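Local coordinates for exodeoxyribonuclease III (Neisseria meningitidis, PDB 2JC4), which probably removes nucleotides from the 3' ends of double-stranded DNA during DNA repair, as a magnesium- or manganese-dependent 3'-5' exonuclease of the AP/ExoA family, at residues N148-D153 and I166-V171; A154-P159 and L212-D217. One frame throughout, in Å; residues are numbered along the deposited sequence. Where two conformers were deposited one is given.

Contact 1. Residues N148-D153 and I166-V171; sequences NIAPAD and IHCSSV. With ACT (acetate ion), chain F.
The loop that leaves strand 141-144 at the predicted active site is met at Asn148 and Ala150 by His167, in the turn ahead of helix 170-180. Two hydrogen bonds join them. His167 ND1 gives its hydrogen to Asn148 O at 2.9 Å. The carbonyl oxygen lies at the ring edge, near the ring plane, but ND1 approaches it from well above the carbonyl plane. The second bond runs the other way: Ala150 N donates to His167 O at 2.8 Å and is almost straight, 177° at the hydrogen. His167 therefore grips the loop by its ring and its carbonyl. Ile149 CA adds a CA-H...O contact to His167 O.

The loop belongs to a DNase I-like fold, and Asn148 is the predicted transition-state stabilizer and a predicted magnesium ligand. In this structure its side chain lies about 8 Å from the bound magnesium ion. Its amide lies alongside the imidazole, with the two planes only 17° apart. OD1 comes 3.1 Å from His167 CE1, while ND2 is held by Cys106 O. Asn148 O has a second donor, Lys120 NZ.

Both imidazole nitrogens act as donors. NE2 donates to O of an acetate ion at 2.7 Å; the ion probably comes from the crystallisation liquor and is also bound by Asn108. The ring is then probably positively charged beside the acetate. CG of His167 sits anti to the carbonyl carbon (chi1 -51°), which swings the ring beside Asn148. Ile166 CG1 lies over the centre of one ring face, 4.2 Å above the plane. Ser169 is the N-cap residue of helix 170-180, and its OG is hydrogen-bonded to Glu172 OE1.

Contact 2. Residues A154-P159 and L212-D217; sequences ADCYDP and LGLRID
Asp155 and Arg215 form the polar end of this contact. Their side chains run side by side and meet in a salt bridge, Arg215 NE to Asp155 OD1 at 2.8 Å. OD1 lies near the guanidinium plane, yet NE meets it from above the carboxylate plane, and the two groups are turned 54° from each other. A second bond, NH2 to OD2, is weak at 3.3 Å. The arginine chain bends at chi3 (70°), which brings NE round to the carboxylate. A water donates to OD2 and weakly accepts from NH2.

The backbones are bridged beside this pair. Arg215 N donates to Asp155 O at 3.0 Å, and Tyr157 N donates to Gly213 O at 3.2 Å. They frame a single beta bridge, an antiparallel non-hydrogen-bonded pair of Cys156 and Leu214. It ties the long loop after strand 141-144 to the segment leading into strand 217-221, within the DNase I-like fold. Leu214 CD2 packs on Cys156, 3.6 Å from CA.

Beyond the bridge, Leu212 CB sits over one face of the Tyr157 ring, a CH-pi contact 4.0 Å from the centroid. Gly213 O meets the ring at its edge. CG of Tyr157 stands between the backbone N and carbonyl carbon (chi1 76°), placing the ring against Leu212 and Gly213. Trp162 adds an edge-to-face contact.

In the second shell, Arg189 forms a salt bridge with Asp155 OD1 and Asp186 with Arg215 NH2, and Ala152 N donates to Asp155 OD2. Two residues past Arg215 lies Asp217, predicted to be important for catalysis, hydrogen-bonded through OD2 to His247 ND1.

Overall arrangement
Contacts 1 and 2 share one long loop, that between strand 141-144 and helix 170-180, and their segments alternate along the chain. Both are largely buried, although the Tyr157 and Leu212 end of contact 2 is partly exposed. The Cys156-Cys168 disulfide joins them directly. Contact 1 closes the loop on itself next to the predicted active site and relies on hydrogen bonds between a histidine and the backbone, with no salt bridge between its two segments. Contact 2 fastens the same loop to a distant part of the chain by a salt bridge, a beta bridge and ring packing. Pro151 CD against Arg215 O adds a second junction.

Contact 1. Residues N148-D153 and I166-V171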
ATOM      1  N   ASN A 148      -3.822   6.453   1.170  1.00  9.69           N
ATOM      2  CA  ASN A 148      -4.164   7.697   1.874  1.00 11.16           C
ATOM      3  C   ASN A 148      -5.541   8.211   1.479  1.00 10.86           C
ATOM      4  O   ASN A 148      -5.799   9.397   1.501  1.00  9.41           O
ATOM      5  CB  ASN A 148      -3.091   8.775   1.630  1.00 10.64           C
ATOM      6  CG  ASN A 148      -2.000   8.741   2.673  1.00 12.46           C
ATOM      7  OD1 ASN A 148      -2.286   8.790   3.896  1.00 11.36           O
ATOM      8  ND2 ASN A 148      -0.752   8.646   2.228  1.00  9.09           N
ATOM      9  N   ILE A 149      -6.422   7.266   1.138  1.00 11.40           N
ATOM     10  CA  ILE A 149      -7.816   7.554   0.823  1.00 10.26           C
ATOM     11  C   ILE A 149      -8.651   6.422   1.430  1.00 10.81           C
ATOM     12  O   ILE A 149      -8.364   5.201   1.240  1.00  9.95           O
ATOM     13  CB  ILE A 149      -8.099   7.670  -0.706  1.00  9.81           C
ATOM     14  CG1 ILE A 149      -7.325   8.839  -1.348  1.00  9.24           C
ATOM     15  CG2 ILE A 149      -9.673   7.793  -0.966  1.00 10.14           C
ATOM     16  CD1 ILE A 149      -7.399   8.798  -2.879  1.00 11.99           C
ATOM     17  N   ALA A 150      -9.691   6.856   2.142  1.00 10.93           N
ATOM     18  CA  ALA A 150     -10.677   5.998   2.778  1.00 10.61           C
ATOM     19  C   ALA A 150     -11.911   5.979   1.867  1.00 10.59           C
ATOM     20  O   ALA A 150     -12.615   6.981   1.741  1.00 12.42           O
ATOM     21  CB  ALA A 150     -11.016   6.562   4.152  1.00  8.70           C
ATOM     22  N   PRO A 151     -12.143   4.858   1.176  1.00 11.06           N
ATOM     23  CA  PRO A 151     -13.120   4.864   0.077  1.00 11.43           C
ATOM     24  C   PRO A 151     -14.565   5.275   0.386  1.00 11.81           C
ATOM     25  O   PRO A 151     -15.204   5.868  -0.487  1.00 11.74           O
ATOM     26  CB  PRO A 151     -13.074   3.418  -0.431  1.00 11.71           C
ATOM     27  CG  PRO A 151     -11.645   2.994  -0.165  1.00 11.03           C
ATOM     28  CD  PRO A 151     -11.449   3.563   1.262  1.00 11.16           C
ATOM     29  N   ALA A 152     -15.082   4.953   1.574  1.00 11.84           N
ATOM     30  CA  ALA A 152     -16.485   5.318   1.928  1.00 12.41           C
ATOM     31  C   ALA A 152     -16.561   5.618   3.415  1.00 12.43           C
ATOM     32  O   ALA A 152     -15.563   5.435   4.131  1.00 13.49           O
ATOM     33  CB  ALA A 152     -17.424   4.190   1.537  1.00 12.07           C
ATOM     34  N   ASP A 153     -17.711   6.065   3.927  1.00 11.46           N
ATOM     35  CA  ASP A 153     -17.750   6.442   5.368  1.00 12.57           C
ATOM     36  C   ASP A 153     -17.536   5.291   6.364  1.00 11.32           C
ATOM     37  O   ASP A 153     -17.071   5.508   7.470  1.00 12.91           O
ATOM     38  CB  ASP A 153     -19.002   7.267   5.703  1.00 12.04           C
ATOM     39  CG  ASP A 153     -18.839   8.759   5.360  1.00 14.27           C
ATOM     40  OD1 ASP A 153     -17.699   9.265   5.164  1.00 13.21           O
ATOM     41  OD2 ASP A 153     -19.873   9.427   5.335  1.00 16.12           O
ATOM     42  N   ILE A 166      -9.283  15.645   4.883  1.00 13.28           N
ATOM     43  CA  ILE A 166      -8.238  14.843   4.232  1.00 12.93           C
ATOM     44  C   ILE A 166      -8.518  13.335   4.453  1.00 12.83           C
ATOM     45  O   ILE A 166      -9.002  12.922   5.512  1.00 12.64           O
ATOM     46  CB  ILE A 166      -6.795  15.303   4.694  1.00 13.03           C
ATOM     47  CG1 ILE A 166      -5.676  14.813   3.730  1.00 10.75           C
ATOM     48  CG2 ILE A 166      -6.527  14.890   6.166  1.00 13.34           C
ATOM     49  CD1 ILE A 166      -5.758  15.341   2.240  1.00 10.45           C
ATOM     50  N   HIS A 167      -8.236  12.538   3.430  1.00 12.34           N
ATOM     51  CA  HIS A 167      -8.465  11.091   3.390  1.00 11.64           C
ATOM     52  C   HIS A 167      -9.884  10.654   3.093  1.00 11.79           C
ATOM     53  O   HIS A 167     -10.075   9.607   2.481  1.00 11.29           O
ATOM     54  CB  HIS A 167      -7.954  10.330   4.639  1.00 11.54           C
ATOM     55  CG  HIS A 167      -6.543  10.638   5.007  1.00 12.55           C
ATOM     56  ND1 HIS A 167      -5.508  10.609   4.093  1.00 11.50           N
ATOM     57  CD2 HIS A 167      -5.995  11.017   6.192  1.00 13.27           C
ATOM     58  CE1 HIS A 167      -4.381  10.941   4.702  1.00 15.35           C
ATOM     59  NE2 HIS A 167      -4.646  11.184   5.977  1.00 14.98           N
ATOM     60  N   CYS A 168     -10.863  11.443   3.539  0.50 11.40           N
ATOM     61  CA  CYS A 168     -12.276  11.063   3.454  0.50 11.21           C
ATOM     62  C   CYS A 168     -13.158  11.982   2.591  0.50 11.23           C
ATOM     63  O   CYS A 168     -14.396  11.911   2.677  0.50 10.45           O
ATOM     64  CB  CYS A 168     -12.858  11.015   4.874  0.50 11.44           C
ATOM     65  SG  CYS A 168     -11.936   9.929   5.969  0.50 11.59           S
ATOM     66  N   SER A 169     -12.543  12.847   1.790  1.00 11.11           N
ATOM     67  CA  SER A 169     -13.310  13.782   0.949  1.00 11.58           C
ATOM     68  C   SER A 169     -13.923  13.120  -0.281  1.00 12.08           C
ATOM     69  O   SER A 169     -13.424  12.095  -0.805  1.00 12.25           O
ATOM     70  CB  SER A 169     -12.460  15.008   0.521  1.00 10.98           C
ATOM     71  OG  SER A 169     -11.496  14.645  -0.466  1.00 10.69           O
ATOM     72  N   SER A 170     -15.019  13.702  -0.737  1.00 12.81           N
ATOM     73  CA  SER A 170     -15.699  13.260  -1.957  1.00 14.47           C
ATOM     74  C   SER A 170     -14.761  13.240  -3.167  1.00 13.74           C
ATOM     75  O   SER A 170     -14.749  12.270  -3.965  1.00 13.26           O
ATOM     76  CB  SER A 170     -16.943  14.129  -2.203  1.00 15.53           C
ATOM     77  OG  SER A 170     -16.602  15.513  -2.391  1.00 21.14           O
ATOM     78  N   VAL A 171     -13.929  14.260  -3.305  1.00 12.09           N
ATOM     79  CA  VAL A 171     -13.030  14.266  -4.470  1.00 12.75           C
ATOM     80  C   VAL A 171     -11.946  13.170  -4.394  1.00 11.63           C
ATOM     81  O   VAL A 171     -11.659  12.515  -5.393  1.00 12.55           O
ATOM     82  CB  VAL A 171     -12.434  15.670  -4.767  1.00 12.79           C
ATOM     83  CG1 VAL A 171     -11.531  16.163  -3.618  1.00 12.83           C
ATOM     84  CG2 VAL A 171     -11.731  15.672  -6.121  1.00 13.99           C
TER
HETATM   85  C   ACT F1260      -2.130   9.935   8.020  1.00 18.00           C
HETATM   86  O   ACT F1260      -2.620  11.066   7.821  1.00 20.08           O
HETATM   87  OXT ACT F1260      -0.983   9.878   8.535  1.00 17.68           O
HETATM   88  CH3 ACT F1260      -2.934   8.750   7.625  1.00 16.18           C

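Contact 2. Residues A154-P159 and L212-D217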
ATOM      1  N   ALA A 154     -17.815   4.055   5.966  1.00 11.39           N
ATOM      2  CA  ALA A 154     -17.470   2.904   6.818  1.00 11.40           C
ATOM      3  C   ALA A 154     -15.950   2.799   7.090  1.00 11.43           C
ATOM      4  O   ALA A 154     -15.526   2.087   8.010  1.00 11.70           O
ATOM      5  CB  ALA A 154     -17.999   1.610   6.206  1.00 11.21           C
ATOM      6  N   ASP A 155     -15.154   3.517   6.295  1.00 11.41           N
ATOM      7  CA  ASP A 155     -13.676   3.504   6.339  1.00 12.00           C
ATOM      8  C   ASP A 155     -13.090   4.677   7.126  1.00 12.09           C
ATOM      9  O   ASP A 155     -11.891   4.816   7.225  1.00 11.32           O
ATOM     10  CB  ASP A 155     -13.134   3.535   4.899  1.00 12.08           C
ATOM     11  CG  ASP A 155     -13.678   2.377   4.081  1.00 12.78           C
ATOM     12  OD1 ASP A 155     -13.723   1.249   4.628  1.00 13.14           O
ATOM     13  OD2 ASP A 155     -14.055   2.561   2.914  1.00 11.92           O
ATOM     14  N   CYS A 156     -13.948   5.562   7.640  0.50 11.46           N
ATOM     15  CA  CYS A 156     -13.509   6.702   8.480  0.50 11.76           C
ATOM     16  C   CYS A 156     -14.285   6.660   9.808  0.50 12.96           C
ATOM     17  O   CYS A 156     -15.506   6.797   9.784  0.50 12.27           O
ATOM     18  CB  CYS A 156     -13.777   8.023   7.746  0.50 11.65           C
ATOM     19  SG  CYS A 156     -12.983   8.191   6.116  0.50  8.78           S
ATOM     20  N   TYR A 157     -13.600   6.441  10.942  1.00 13.93           N
ATOM     21  CA  TYR A 157     -14.278   6.354  12.270  1.00 16.01           C
ATOM     22  C   TYR A 157     -14.980   7.687  12.503  1.00 17.40           C
ATOM     23  O   TYR A 157     -14.481   8.747  12.101  1.00 19.04           O
ATOM     24  CB  TYR A 157     -13.317   6.008  13.440  1.00 15.61           C
ATOM     25  CG  TYR A 157     -12.493   7.168  13.862  1.00 16.71           C
ATOM     26  CD1 TYR A 157     -12.960   8.056  14.840  1.00 17.00           C
ATOM     27  CD2 TYR A 157     -11.272   7.442  13.234  1.00 16.06           C
ATOM     28  CE1 TYR A 157     -12.226   9.161  15.207  1.00 17.20           C
ATOM     29  CE2 TYR A 157     -10.530   8.541  13.598  1.00 16.63           C
ATOM     30  CZ  TYR A 157     -11.012   9.395  14.590  1.00 18.27           C
ATOM     31  OH  TYR A 157     -10.278  10.505  14.942  1.00 18.64           O
ATOM     32  N   ASP A 158     -16.128   7.681  13.143  1.00 19.61           N
ATOM     33  CA  ASP A 158     -16.815   8.981  13.358  1.00 21.51           C
ATOM     34  C   ASP A 158     -16.832   9.848  12.044  1.00 21.05           C
ATOM     35  O   ASP A 158     -16.232  10.911  11.992  1.00 22.59           O
ATOM     36  CB  ASP A 158     -16.165   9.729  14.555  1.00 22.62           C
ATOM     37  CG  ASP A 158     -16.334   8.975  15.935  1.00 25.86           C
ATOM     38  OD1 ASP A 158     -17.324   8.211  16.141  1.00 30.79           O
ATOM     39  OD2 ASP A 158     -15.482   9.167  16.835  1.00 29.27           O
ATOM     40  N   PRO A 159     -17.499   9.373  10.962  1.00 20.93           N
ATOM     41  CA  PRO A 159     -17.433  10.023   9.642  1.00 20.91           C
ATOM     42  C   PRO A 159     -17.856  11.485   9.600  1.00 21.27           C
ATOM     43  O   PRO A 159     -17.344  12.268   8.778  1.00 21.42           O
ATOM     44  CB  PRO A 159     -18.396   9.188   8.768  1.00 20.82           C
ATOM     45  CG  PRO A 159     -18.995   8.201   9.621  1.00 21.14           C
ATOM     46  CD  PRO A 159     -18.317   8.149  10.932  1.00 20.41           C
ATOM     47  N   LEU A 212     -10.154   3.172  16.806  1.00 11.07           N
ATOM     48  CA  LEU A 212     -10.554   4.334  16.000  1.00 10.65           C
ATOM     49  C   LEU A 212      -9.512   4.607  14.901  1.00 10.08           C
ATOM     50  O   LEU A 212      -8.408   5.043  15.167  1.00 10.15           O
ATOM     51  CB  LEU A 212     -10.749   5.561  16.909  1.00 10.54           C
ATOM     52  CG  LEU A 212     -11.902   5.406  17.954  1.00 12.22           C
ATOM     53  CD1 LEU A 212     -12.105   6.677  18.719  1.00 12.32           C
ATOM     54  CD2 LEU A 212     -13.246   4.918  17.357  1.00 12.17           C
ATOM     55  N   GLY A 213      -9.872   4.328  13.661  1.00 10.09           N
ATOM     56  CA  GLY A 213      -8.902   4.416  12.565  1.00 10.72           C
ATOM     57  C   GLY A 213      -9.544   4.703  11.198  1.00 10.55           C
ATOM     58  O   GLY A 213     -10.751   4.996  11.097  1.00 11.20           O
ATOM     59  N   LEU A 214      -8.710   4.674  10.157  1.00 10.44           N
ATOM     60  CA  LEU A 214      -9.121   4.777   8.754  1.00  9.58           C
ATOM     61  C   LEU A 214      -8.686   3.501   7.989  1.00 10.37           C
ATOM     62  O   LEU A 214      -7.639   2.910   8.279  1.00 11.19           O
ATOM     63  CB  LEU A 214      -8.512   6.006   8.087  1.00  8.73           C
ATOM     64  CG  LEU A 214      -8.645   7.356   8.832  1.00  9.34           C
ATOM     65  CD1 LEU A 214      -7.887   8.373   8.021  1.00 10.14           C
ATOM     66  CD2 LEU A 214     -10.084   7.771   8.973  1.00 13.16           C
ATOM     67  N   ARG A 215      -9.508   3.077   7.038  1.00 10.04           N
ATOM     68  CA  ARG A 215      -9.067   2.073   6.056  1.00  8.60           C
ATOM     69  C   ARG A 215      -8.496   2.779   4.843  1.00  8.35           C
ATOM     70  O   ARG A 215      -9.245   3.175   3.940  1.00  8.52           O
ATOM     71  CB  ARG A 215     -10.199   1.114   5.635  1.00  8.16           C
ATOM     72  CG  ARG A 215      -9.722  -0.053   4.764  1.00  8.66           C
ATOM     73  CD  ARG A 215     -10.885  -0.992   4.345  1.00  9.88           C
ATOM     74  NE  ARG A 215     -11.784  -0.334   3.389  1.00 10.69           N
ATOM     75  CZ  ARG A 215     -11.843  -0.644   2.086  1.00 11.75           C
ATOM     76  NH1 ARG A 215     -11.084  -1.610   1.592  1.00  8.61           N
ATOM     77  NH2 ARG A 215     -12.680  -0.008   1.287  1.00  8.68           N
ATOM     78  N   ILE A 216      -7.171   2.914   4.813  1.00  8.60           N
ATOM     79  CA  ILE A 216      -6.478   3.610   3.714  1.00  9.33           C
ATOM     80  C   ILE A 216      -5.440   2.774   2.997  1.00  9.58           C
ATOM     81  O   ILE A 216      -4.871   3.225   1.981  1.00 11.04           O
ATOM     82  CB  ILE A 216      -5.835   4.945   4.199  1.00 10.51           C
ATOM     83  CG1 ILE A 216      -4.862   4.692   5.380  1.00  8.81           C
ATOM     84  CG2 ILE A 216      -6.983   5.975   4.587  1.00 10.04           C
ATOM     85  CD1 ILE A 216      -4.140   5.981   5.878  1.00 11.70           C
ATOM     86  N   ASP A 217      -5.147   1.591   3.535  1.00  8.23           N
ATOM     87  CA  ASP A 217      -4.257   0.656   2.872  1.00  9.44           C
ATOM     88  C   ASP A 217      -5.066  -0.425   2.171  1.00  9.07           C
ATOM     89  O   ASP A 217      -5.873  -1.156   2.827  1.00  8.92           O
ATOM     90  CB  ASP A 217      -3.315   0.038   3.914  1.00  9.68           C
ATOM     91  CG  ASP A 217      -2.493   1.093   4.632  1.00 11.72           C
ATOM     92  OD1 ASP A 217      -1.436   1.430   4.091  1.00 12.34           O
ATOM     93  OD2 ASP A 217      -2.870   1.522   5.758  1.00  9.83           O
TER
HETATM   94  O   HOH W   1     -15.859   0.669   1.986  1.00 13.90           O